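Local coordinates for protein glycoside hydrolase (Streptococcus pneumoniae serotype 4, PDB 6ORH) that probably hydrolyses alpha-L-fucosidic bonds in host-derived glycans, as a family 29 glycoside hydrolase with an added F5/8 type C domain, at residues 47-52 with 94-99; 259-264 with 305-310; 382-387 with 441-446. The protein carries 2 engineered substitutions. All coordinates share one frame; numbering follows the deposited sequence.

Interaction 1 (47-52 with 94-99); sequences ERFNPS and KVSPWR. With EDO (1,2-ethanediol), chain J.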
loop_
_atom_site.group_PDB
_atom_site.type_symbol
_atom_site.label_atom_id
_atom_site.label_comp_id
_atom_site.label_asym_id
_atom_site.label_seq_id
_atom_site.Cartn_x
_atom_site.Cartn_y
_atom_site.Cartn_z
ATOM N N GLU A 47 -11.253 10.173 -43.249
ATOM C CA GLU A 47 -10.447 9.543 -44.291
ATOM C C GLU A 47 -9.159 8.947 -43.714
ATOM O O GLU A 47 -8.577 8.046 -44.319
ATOM C CB GLU A 47 -10.174 10.495 -45.462
ATOM C CG GLU A 47 -11.425 11.151 -46.016
ATOM C CD GLU A 47 -12.262 10.352 -47.006
ATOM O OE1 GLU A 47 -11.838 9.243 -47.392
ATOM O OE2 GLU A 47 -13.346 10.841 -47.385
ATOM N N ARG A 48 -8.726 9.431 -42.536
ATOM C CA ARG A 48 -7.498 8.934 -41.919
ATOM C C ARG A 48 -7.727 7.566 -41.256
ATOM O O ARG A 48 -6.767 6.852 -40.966
ATOM C CB ARG A 48 -6.945 9.946 -40.907
ATOM C CG ARG A 48 -6.455 11.259 -41.510
ATOM C CD ARG A 48 -4.964 11.291 -41.779
ATOM N NE ARG A 48 -4.152 11.211 -40.568
ATOM C CZ ARG A 48 -3.767 12.261 -39.841
ATOM N NH1 ARG A 48 -4.109 13.482 -40.203
ATOM N NH2 ARG A 48 -3.037 12.091 -38.752
ATOM N N PHE A 49 -8.994 7.202 -41.032
ATOM C CA PHE A 49 -9.308 5.941 -40.357
ATOM C C PHE A 49 -9.308 4.798 -41.379
ATOM O O PHE A 49 -10.354 4.498 -41.974
ATOM C CB PHE A 49 -10.642 6.035 -39.595
ATOM C CG PHE A 49 -10.933 4.817 -38.756
ATOM C CD1 PHE A 49 -10.272 4.618 -37.544
ATOM C CD2 PHE A 49 -11.800 3.832 -39.217
ATOM C CE1 PHE A 49 -10.477 3.446 -36.822
ATOM C CE2 PHE A 49 -12.045 2.689 -38.468
ATOM C CZ PHE A 49 -11.389 2.513 -37.262
ATOM N N ASN A 50 -8.154 4.126 -41.530
ATOM C CA ASN A 50 -8.027 3.033 -42.491
ATOM C C ASN A 50 -7.062 1.946 -42.012
ATOM O O ASN A 50 -5.991 1.731 -42.577
ATOM C CB ASN A 50 -7.750 3.487 -43.930
ATOM C CG ASN A 50 -7.843 2.327 -44.903
ATOM O OD1 ASN A 50 -8.412 1.267 -44.597
ATOM N ND2 ASN A 50 -7.261 2.506 -46.073
ATOM N N PRO A 51 -7.413 1.190 -40.951
ATOM C CA PRO A 51 -6.622 0.024 -40.536
ATOM C C PRO A 51 -6.841 -1.202 -41.433
ATOM O O PRO A 51 -7.619 -2.130 -41.100
ATOM C CB PRO A 51 -7.193 -0.272 -39.142
ATOM C CG PRO A 51 -8.655 0.165 -39.274
ATOM C CD PRO A 51 -8.605 1.427 -40.113
ATOM N N SER A 52 -6.108 -1.248 -42.548
ATOM C CA SER A 52 -6.411 -2.228 -43.584
ATOM C C SER A 52 -6.045 -3.653 -43.170
ATOM O O SER A 52 -6.576 -4.610 -43.747
ATOM C CB SER A 52 -5.751 -1.878 -44.888
ATOM O OG SER A 52 -4.351 -1.773 -44.688
ATOM N N LYS A 94 -19.053 4.784 -41.525
ATOM C CA LYS A 94 -19.732 4.831 -42.824
ATOM C C LYS A 94 -19.016 5.768 -43.795
ATOM O O LYS A 94 -19.065 5.543 -45.009
ATOM C CB LYS A 94 -21.165 5.341 -42.702
ATOM C CG LYS A 94 -22.195 4.357 -42.172
ATOM C CD LYS A 94 -23.613 4.872 -42.415
ATOM C CE LYS A 94 -24.670 3.882 -41.968
ATOM N NZ LYS A 94 -26.044 4.402 -42.190
ATOM N N VAL A 95 -18.351 6.807 -43.286
ATOM C CA VAL A 95 -17.703 7.767 -44.170
ATOM C C VAL A 95 -16.184 7.594 -44.175
ATOM O O VAL A 95 -15.450 8.450 -44.689
ATOM C CB VAL A 95 -18.125 9.216 -43.848
ATOM C CG1 VAL A 95 -19.615 9.448 -44.078
ATOM C CG2 VAL A 95 -17.720 9.652 -42.451
ATOM N N SER A 96 -15.701 6.459 -43.644
ATOM C CA SER A 96 -14.277 6.180 -43.657
ATOM C C SER A 96 -13.968 5.211 -44.799
ATOM O O SER A 96 -14.860 4.524 -45.276
ATOM C CB SER A 96 -13.808 5.633 -42.331
ATOM O OG SER A 96 -13.988 4.223 -42.262
ATOM N N PRO A 97 -12.718 5.149 -45.296
ATOM C CA PRO A 97 -12.379 4.176 -46.338
ATOM C C PRO A 97 -12.230 2.743 -45.851
ATOM O O PRO A 97 -12.144 1.816 -46.658
ATOM C CB PRO A 97 -11.054 4.673 -46.913
ATOM C CG PRO A 97 -10.467 5.588 -45.859
ATOM C CD PRO A 97 -11.610 6.058 -44.982
ATOM N N TRP A 98 -12.185 2.559 -44.527
ATOM C CA TRP A 98 -12.045 1.211 -44.002
ATOM C C TRP A 98 -13.191 0.349 -44.542
ATOM O O TRP A 98 -14.340 0.764 -44.478
ATOM C CB TRP A 98 -12.087 1.298 -42.459
ATOM C CG TRP A 98 -11.942 -0.023 -41.764
ATOM C CD1 TRP A 98 -10.911 -0.898 -41.903
ATOM C CD2 TRP A 98 -12.841 -0.608 -40.799
ATOM N NE1 TRP A 98 -11.110 -2.004 -41.120
ATOM C CE2 TRP A 98 -12.277 -1.847 -40.418
ATOM C CE3 TRP A 98 -14.057 -0.216 -40.233
ATOM C CZ2 TRP A 98 -12.913 -2.707 -39.522
ATOM C CZ3 TRP A 98 -14.670 -1.045 -39.310
ATOM C CH2 TRP A 98 -14.097 -2.273 -38.956
ATOM N N ARG A 99 -12.887 -0.863 -45.055
ATOM C CA ARG A 99 -13.911 -1.768 -45.591
ATOM C C ARG A 99 -14.807 -1.068 -46.624
ATOM O O ARG A 99 -15.983 -1.414 -46.782
ATOM C CB ARG A 99 -14.757 -2.390 -44.476
ATOM C CG ARG A 99 -13.945 -2.948 -43.316
ATOM C CD ARG A 99 -13.394 -4.324 -43.620
ATOM N NE ARG A 99 -12.950 -4.974 -42.390
ATOM C CZ ARG A 99 -11.700 -5.367 -42.157
ATOM N NH1 ARG A 99 -10.760 -5.199 -43.073
ATOM N NH2 ARG A 99 -11.384 -5.951 -41.006
HETATM C C1 EDO J . -8.567 -7.795 -42.750
HETATM O O1 EDO J . -8.453 -6.444 -42.412
HETATM C C2 EDO J . -7.596 -8.041 -43.807
HETATM O O2 EDO J . -7.779 -7.034 -44.775
HETATM O O HOH W 1 -15.265 11.151 -45.120
HETATM O O HOH W 2 -10.019 -1.203 -45.646
#

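Interaction 2 (259-264 with 305-310); sequences SIRPGW and DAKDIE. With FUC (alpha-L-fucopyranose), chain C.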
loop_
_atom_site.group_PDB
_atom_site.type_symbol
_atom_site.label_atom_id
_atom_site.label_comp_id
_atom_site.label_asym_id
_atom_site.label_seq_id
_atom_site.Cartn_x
_atom_site.Cartn_y
_atom_site.Cartn_z
ATOM N N SER A 259 -3.930 0.926 -18.370
ATOM C CA SER A 259 -3.431 0.582 -19.699
ATOM C C SER A 259 -2.131 -0.203 -19.579
ATOM O O SER A 259 -1.330 0.031 -18.665
ATOM C CB SER A 259 -3.245 1.829 -20.512
ATOM O OG SER A 259 -2.860 1.488 -21.862
ATOM N N ILE A 260 -1.908 -1.119 -20.538
ATOM C CA ILE A 260 -0.620 -1.802 -20.618
ATOM C C ILE A 260 0.481 -0.811 -21.017
ATOM O O ILE A 260 1.663 -1.099 -20.795
ATOM C CB ILE A 260 -0.668 -3.039 -21.542
ATOM C CG1 ILE A 260 0.472 -4.000 -21.215
ATOM C CG2 ILE A 260 -0.641 -2.630 -23.020
ATOM C CD1 ILE A 260 0.423 -5.281 -22.031
ATOM N N ARG A 261 0.096 0.352 -21.539
ATOM C CA ARG A 261 1.034 1.381 -21.969
ATOM C C ARG A 261 0.803 2.651 -21.156
ATOM O O ARG A 261 -0.169 2.763 -20.389
ATOM C CB ARG A 261 0.841 1.658 -23.470
ATOM C CG ARG A 261 1.447 0.591 -24.376
ATOM C CD ARG A 261 0.582 0.281 -25.606
ATOM N NE ARG A 261 1.402 -0.606 -26.432
ATOM C CZ ARG A 261 2.387 -0.195 -27.226
ATOM N NH1 ARG A 261 2.642 1.097 -27.375
ATOM N NH2 ARG A 261 3.136 -1.101 -27.820
ATOM N N PRO A 262 1.677 3.679 -21.277
ATOM C CA PRO A 262 1.412 4.959 -20.618
ATOM C C PRO A 262 0.071 5.572 -21.033
ATOM O O PRO A 262 -0.680 6.068 -20.190
ATOM C CB PRO A 262 2.626 5.797 -21.059
ATOM C CG PRO A 262 3.699 4.744 -21.125
ATOM C CD PRO A 262 3.026 3.605 -21.888
ATOM N N GLY A 263 -0.240 5.500 -22.338
ATOM C CA GLY A 263 -1.492 6.017 -22.868
ATOM C C GLY A 263 -2.500 4.889 -23.103
ATOM O O GLY A 263 -2.125 3.718 -23.141
ATOM N N TRP A 264 -3.768 5.282 -23.280
ATOM C CA TRP A 264 -4.870 4.368 -23.575
ATOM C C TRP A 264 -4.865 3.971 -25.053
ATOM O O TRP A 264 -5.236 2.853 -25.392
ATOM C CB TRP A 264 -6.208 5.034 -23.198
ATOM C CG TRP A 264 -6.340 5.308 -21.724
ATOM C CD1 TRP A 264 -6.121 6.482 -21.056
ATOM C CD2 TRP A 264 -6.669 4.327 -20.722
ATOM N NE1 TRP A 264 -6.313 6.304 -19.708
ATOM C CE2 TRP A 264 -6.608 4.981 -19.468
ATOM C CE3 TRP A 264 -6.986 2.958 -20.768
ATOM C CZ2 TRP A 264 -6.925 4.307 -18.290
ATOM C CZ3 TRP A 264 -7.257 2.283 -19.603
ATOM C CH2 TRP A 264 -7.247 2.963 -18.380
ATOM N N ASP A 305 0.164 -4.811 -30.770
ATOM C CA ASP A 305 1.616 -4.720 -30.922
ATOM C C ASP A 305 2.277 -6.036 -30.520
ATOM O O ASP A 305 1.856 -6.679 -29.557
ATOM C CB ASP A 305 2.143 -3.564 -30.058
ATOM C CG ASP A 305 3.640 -3.363 -30.204
ATOM O OD1 ASP A 305 4.019 -2.639 -31.127
ATOM O OD2 ASP A 305 4.391 -3.945 -29.403
ATOM N N ALA A 306 3.348 -6.438 -31.247
ATOM C CA ALA A 306 4.018 -7.705 -31.001
ATOM C C ALA A 306 4.510 -7.842 -29.554
ATOM O O ALA A 306 4.440 -8.945 -28.998
ATOM C CB ALA A 306 5.173 -7.871 -31.974
ATOM N N LYS A 307 5.040 -6.736 -28.995
ATOM C CA LYS A 307 5.616 -6.744 -27.651
ATOM C C LYS A 307 4.487 -6.914 -26.632
ATOM O O LYS A 307 4.603 -7.741 -25.727
ATOM C CB LYS A 307 6.376 -5.448 -27.373
ATOM C CG LYS A 307 7.521 -5.165 -28.353
ATOM C CD LYS A 307 8.278 -3.854 -28.095
ATOM C CE LYS A 307 7.427 -2.591 -28.056
ATOM N NZ LYS A 307 6.752 -2.306 -29.347
ATOM N N ASP A 308 3.362 -6.221 -26.884
ATOM C CA ASP A 308 2.217 -6.350 -25.983
ATOM C C ASP A 308 1.716 -7.787 -25.950
ATOM O O ASP A 308 1.362 -8.313 -24.901
ATOM C CB ASP A 308 1.041 -5.459 -26.400
ATOM C CG ASP A 308 1.339 -3.972 -26.373
ATOM O OD1 ASP A 308 2.540 -3.606 -26.337
ATOM O OD2 ASP A 308 0.373 -3.182 -26.395
ATOM N N ILE A 309 1.609 -8.429 -27.132
ATOM C CA ILE A 309 1.170 -9.801 -27.187
ATOM C C ILE A 309 2.112 -10.706 -26.379
ATOM O O ILE A 309 1.659 -11.538 -25.588
ATOM C CB ILE A 309 1.049 -10.255 -28.660
ATOM C CG1 ILE A 309 -0.041 -9.458 -29.383
ATOM C CG2 ILE A 309 0.782 -11.750 -28.717
ATOM C CD1 ILE A 309 0.022 -9.596 -30.932
ATOM N N GLU A 310 3.431 -10.564 -26.601
ATOM C CA GLU A 310 4.397 -11.381 -25.883
ATOM C C GLU A 310 4.189 -11.223 -24.370
ATOM O O GLU A 310 4.185 -12.219 -23.637
ATOM C CB GLU A 310 5.802 -10.953 -26.318
ATOM C CG GLU A 310 6.900 -11.758 -25.670
ATOM C CD GLU A 310 8.173 -11.545 -26.468
ATOM O OE1 GLU A 310 8.553 -12.490 -27.207
ATOM O OE2 GLU A 310 8.741 -10.414 -26.403
HETATM C C1 FUC C . -10.651 8.717 -19.026
HETATM C C2 FUC C . -10.677 9.051 -20.508
HETATM C C3 FUC C . -9.511 8.321 -21.165
HETATM C C4 FUC C . -9.719 6.807 -21.059
HETATM C C5 FUC C . -9.847 6.452 -19.557
HETATM C C6 FUC C . -10.237 5.001 -19.342
HETATM O O2 FUC C . -10.504 10.475 -20.625
HETATM O O3 FUC C . -9.430 8.720 -22.545
HETATM O O4 FUC C . -10.905 6.442 -21.820
HETATM O O5 FUC C . -10.847 7.302 -18.864
HETATM O O HOH W 3 5.165 0.109 -29.701
#

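Interaction 3 (382-387 with 441-446); sequences REDLKL and LLTKIS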
loop_
_atom_site.group_PDB
_atom_site.type_symbol
_atom_site.label_atom_id
_atom_site.label_comp_id
_atom_site.label_asym_id
_atom_site.label_seq_id
_atom_site.Cartn_x
_atom_site.Cartn_y
_atom_site.Cartn_z
ATOM N N ARG A 382 -10.578 -16.206 1.157
ATOM C CA ARG A 382 -11.799 -15.756 0.475
ATOM C C ARG A 382 -12.976 -15.743 1.447
ATOM O O ARG A 382 -13.198 -16.686 2.223
ATOM C CB ARG A 382 -12.200 -16.699 -0.665
ATOM C CG ARG A 382 -11.171 -16.796 -1.781
ATOM C CD ARG A 382 -11.829 -17.402 -3.019
ATOM N NE ARG A 382 -10.857 -17.645 -4.071
ATOM C CZ ARG A 382 -11.210 -17.946 -5.324
ATOM N NH1 ARG A 382 -12.496 -18.009 -5.634
ATOM N NH2 ARG A 382 -10.289 -18.166 -6.247
ATOM N N GLU A 383 -13.769 -14.669 1.374
ATOM C CA GLU A 383 -15.019 -14.595 2.112
ATOM C C GLU A 383 -16.143 -15.243 1.319
ATOM O O GLU A 383 -15.945 -15.657 0.183
ATOM C CB GLU A 383 -15.419 -13.151 2.448
ATOM C CG GLU A 383 -14.647 -12.622 3.621
ATOM C CD GLU A 383 -15.060 -11.219 4.019
ATOM O OE1 GLU A 383 -14.617 -10.266 3.323
ATOM O OE2 GLU A 383 -15.714 -11.083 5.073
ATOM N N ASP A 384 -17.319 -15.363 1.934
ATOM C CA ASP A 384 -18.473 -15.809 1.177
ATOM C C ASP A 384 -19.404 -14.625 0.942
ATOM O O ASP A 384 -20.241 -14.320 1.783
ATOM C CB ASP A 384 -19.222 -16.949 1.884
ATOM C CG ASP A 384 -20.441 -17.455 1.122
ATOM O OD1 ASP A 384 -20.760 -16.932 0.018
ATOM O OD2 ASP A 384 -21.099 -18.370 1.659
ATOM N N LEU A 385 -19.226 -13.948 -0.185
ATOM C CA LEU A 385 -19.886 -12.656 -0.324
ATOM C C LEU A 385 -21.380 -12.814 -0.584
ATOM O O LEU A 385 -22.093 -11.818 -0.543
ATOM C CB LEU A 385 -19.208 -11.811 -1.414
ATOM C CG LEU A 385 -17.779 -11.348 -1.148
ATOM C CD1 LEU A 385 -17.367 -10.339 -2.211
ATOM C CD2 LEU A 385 -17.585 -10.772 0.260
ATOM N N LYS A 386 -21.872 -14.048 -0.825
ATOM C CA LYS A 386 -23.321 -14.217 -0.896
ATOM C C LYS A 386 -23.958 -13.872 0.445
ATOM O O LYS A 386 -25.163 -13.619 0.514
ATOM C CB LYS A 386 -23.673 -15.673 -1.216
ATOM C CG LYS A 386 -23.185 -16.107 -2.586
ATOM C CD LYS A 386 -23.363 -17.591 -2.878
ATOM C CE LYS A 386 -22.978 -17.888 -4.315
ATOM N NZ LYS A 386 -23.706 -19.066 -4.847
ATOM N N LEU A 387 -23.163 -13.876 1.514
ATOM C CA LEU A 387 -23.653 -13.520 2.836
ATOM C C LEU A 387 -23.126 -12.145 3.277
ATOM O O LEU A 387 -23.294 -11.728 4.430
ATOM C CB LEU A 387 -23.278 -14.638 3.818
ATOM C CG LEU A 387 -24.208 -15.852 3.778
ATOM C CD1 LEU A 387 -23.487 -17.116 4.220
ATOM C CD2 LEU A 387 -25.459 -15.617 4.622
ATOM N N LEU A 441 -17.058 -15.518 7.876
ATOM C CA LEU A 441 -17.046 -16.726 7.052
ATOM C C LEU A 441 -15.832 -16.664 6.132
ATOM O O LEU A 441 -15.505 -15.606 5.568
ATOM C CB LEU A 441 -18.304 -16.814 6.187
ATOM C CG LEU A 441 -19.625 -16.941 6.936
ATOM C CD1 LEU A 441 -20.290 -15.577 7.005
ATOM C CD2 LEU A 441 -20.542 -17.931 6.222
ATOM N N LEU A 442 -15.212 -17.826 5.902
ATOM C CA LEU A 442 -14.206 -17.933 4.856
ATOM C C LEU A 442 -14.505 -19.222 4.098
ATOM O O LEU A 442 -14.932 -20.200 4.727
ATOM C CB LEU A 442 -12.799 -18.021 5.451
ATOM C CG LEU A 442 -12.223 -16.770 6.124
ATOM C CD1 LEU A 442 -10.897 -17.136 6.767
ATOM C CD2 LEU A 442 -12.017 -15.661 5.087
ATOM N N THR A 443 -14.252 -19.218 2.785
ATOM C CA THR A 443 -14.532 -20.384 1.957
ATOM C C THR A 443 -13.271 -21.190 1.669
ATOM O O THR A 443 -13.369 -22.351 1.256
ATOM C CB THR A 443 -15.189 -19.995 0.629
ATOM O OG1 THR A 443 -14.295 -19.204 -0.171
ATOM C CG2 THR A 443 -16.502 -19.270 0.837
ATOM N N LYS A 444 -12.106 -20.598 1.894
ATOM C CA LYS A 444 -10.859 -21.163 1.400
ATOM C C LYS A 444 -9.683 -20.425 2.037
ATOM O O LYS A 444 -9.723 -19.190 2.228
ATOM C CB LYS A 444 -10.779 -20.916 -0.111
ATOM C CG LYS A 444 -9.608 -21.537 -0.865
ATOM C CD LYS A 444 -9.676 -21.005 -2.290
ATOM C CE LYS A 444 -8.372 -21.038 -3.037
ATOM N NZ LYS A 444 -8.570 -20.540 -4.404
ATOM N N ILE A 445 -8.642 -21.197 2.389
ATOM C CA ILE A 445 -7.309 -20.672 2.640
ATOM C C ILE A 445 -6.353 -21.486 1.768
ATOM O O ILE A 445 -6.402 -22.720 1.815
ATOM C CB ILE A 445 -6.895 -20.750 4.126
ATOM C CG1 ILE A 445 -7.804 -19.915 5.037
ATOM C CG2 ILE A 445 -5.437 -20.342 4.297
ATOM C CD1 ILE A 445 -7.755 -20.339 6.481
ATOM N N SER A 446 -5.576 -20.787 0.939
ATOM C CA SER A 446 -4.598 -21.395 0.042
ATOM C C SER A 446 -3.222 -20.778 0.281
ATOM O O SER A 446 -3.124 -19.658 0.784
ATOM C CB SER A 446 -5.027 -21.280 -1.417
ATOM O OG SER A 446 -6.272 -21.974 -1.617
HETATM O O HOH W 4 -16.811 -13.143 6.154
#

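Interaction 1 (47-52 with 94-99)
Trp98 meets Phe49 and Pro51 where two loops of the TIM-barrel-type fucosidase domain come together. The chain makes an inverse gamma turn centred on Pro51. Trp98 CB lies 3.7 Å from Phe49 O, a buried carbonyl oxygen with no polar partner in the model. CG stands anti to the backbone N (chi1 -180°), which lays the indole along the Phe49 side chain, both pointing the same way. CG and CD1 lie beneath the proline, and Pro51 CG comes within 3.6 Å of Trp98 CD1. That methylene sits over the five-membered ring in a CH-pi contact. Trp98 NE1 lies 3.5 Å from Pro51 O. On the benzo side, Trp98 CE3 is 3.9 Å from Phe49 CE2. The two aromatic rings form an offset edge-to-face pair, with planes at 79°. The edge of Phe49 is turned to the Trp98 face. Pro51 also places its CD over the Phe49 ring, so Pro51 packs against both aromatics. The opposite indole face carries Arg99 CG.

Helix 105-116 closes in with Leu105 and Glu108, and Glu108 also pairs with Arg99 NE. Water 2 joins Asn50 OD1 to Arg99 N. Near Arg99 and Ser52 an ethanediol, probably from the crystallisation liquor, links the loops: Arg99 NH1 donates to its O1 at 2.7 Å, and its O2 donates to Ser52 O at 2.9 Å.

Interaction 2 (259-264 with 305-310)
Asp305 OD2 draws three nitrogens, and one of them, Arg261 NH2, comes from across the contact. The other two belong to Lys307. Asp305 is the N-cap of helix 306-322, and its OD2 accepts from Lys307 N at 2.9 Å, while Lys307 NZ forms a salt bridge to the same oxygen. These two donors reach the carboxylate from opposite faces. The Lys307 chain bends at chi3 and chi4, which folds the ammonium group back over the N-cap. Arg261 NH2 is more distant, 3.5 Å from Asp305 OD2, and makes a longer salt bridge.

Asp308 is the main partner of Arg261. The guanidinium grips it side-on, one nitrogen to each oxygen. Arg261 NE donates to Asp308 OD2 at 2.8 Å and 163°, in the guanidinium plane and on the syn lone pair. Arg261 NH2 donates to Asp308 OD1 at 3.0 Å, tilted out of the carboxylate plane. The two planes are 40° apart, so the fork is twisted. Ile260 CG2 lies 3.6 Å from Asp308 OD2. Water 3 accepts from both Arg261 NH2 and Lys307 NZ. The two carboxylates probably offset the closeness of these cations.

At the other end of the loop, Trp264 lines the glycan pocket. Fucose C6 lies over one indole face, and Ser259 CB backs the other. Ser259 OG accepts from Arg261 N in an ST turn and donates to Gly263 O, which ties the bend together.

The network thus joins the loop after strand 250-259 to the start of helix 306-322. Ile260 is also backbone-bonded to Asn295, at the end of strand 292-295. Strands 250-259 and 292-295 are parallel neighbours in the sheet of the TIM-barrel-type fucosidase domain.

Interaction 3 (382-387 with 441-446)
This contact joins the end of strand 378-382 to strand 441-448 in the F5/8 type C domain, a beta-sandwich. It includes Thr443, a calcium ligand seen in a structure of this protein, though no calcium is bound to this chain in the model. The two strands are antiparallel neighbours in the sheet, but their pairing is loose at this end: Arg382 N to Lys444 O is long at 3.3 Å. Thr443 N donates to Arg382 O at 2.8 Å and 159°. The same oxygen receives a CA-H...O contact from Leu442 CA at 3.1 Å.

The Arg382 and Lys444 side chains run alongside each other, both extended. Arg382 NH2 and Lys444 NZ come within 3.5 Å. Both residues form salt bridges to Glu380 OE2, through Arg382 NE and Lys444 NZ, so that shared carboxylate probably eases the like charges. Thr443 has OG1 between its backbone N and carbonyl carbon (chi1 64°). This sets OG1 3.3 Å from Arg382 CB and leaves the methyl CG2 3.7 Å from Asp384 CB.

Asp384 OD1 accepts from Lys386 N in an Asx turn, from above the carboxylate plane. Glu383 OE1 accepts from Gly414 N, and OE2 from Arg390 N and Ile391 N. Water 4 lies 2.6 Å from Glu383 OE2 and accepts from Leu441 N. Beyond the turn, Leu387 CD1 touches Leu441 CD2 at 3.7 Å, the side chains crossing at about a right angle.

How the interactions relate
Interactions 1 and 2 belong to the fucosidase domain and interaction 3 to the F5/8 type C domain, on the opposite side of the chain's centre. The centres of interactions 1 and 2 are about 23 Å apart, against about 50 Å for 1 and 3. Interaction 2 is buried and rests on charge; interactions 1 and 3 are partly buried. Interaction 1 joins two loops, mostly by aromatic and proline packing, with waters and an ethanediol bridging them. Interaction 3 has two main-chain bonds, one long, where a strand frays into a loop, with side-chain contacts around them. Interaction 2 includes a glycan-pocket residue, and interaction 3 a calcium-site residue; interaction 1 lies away from both.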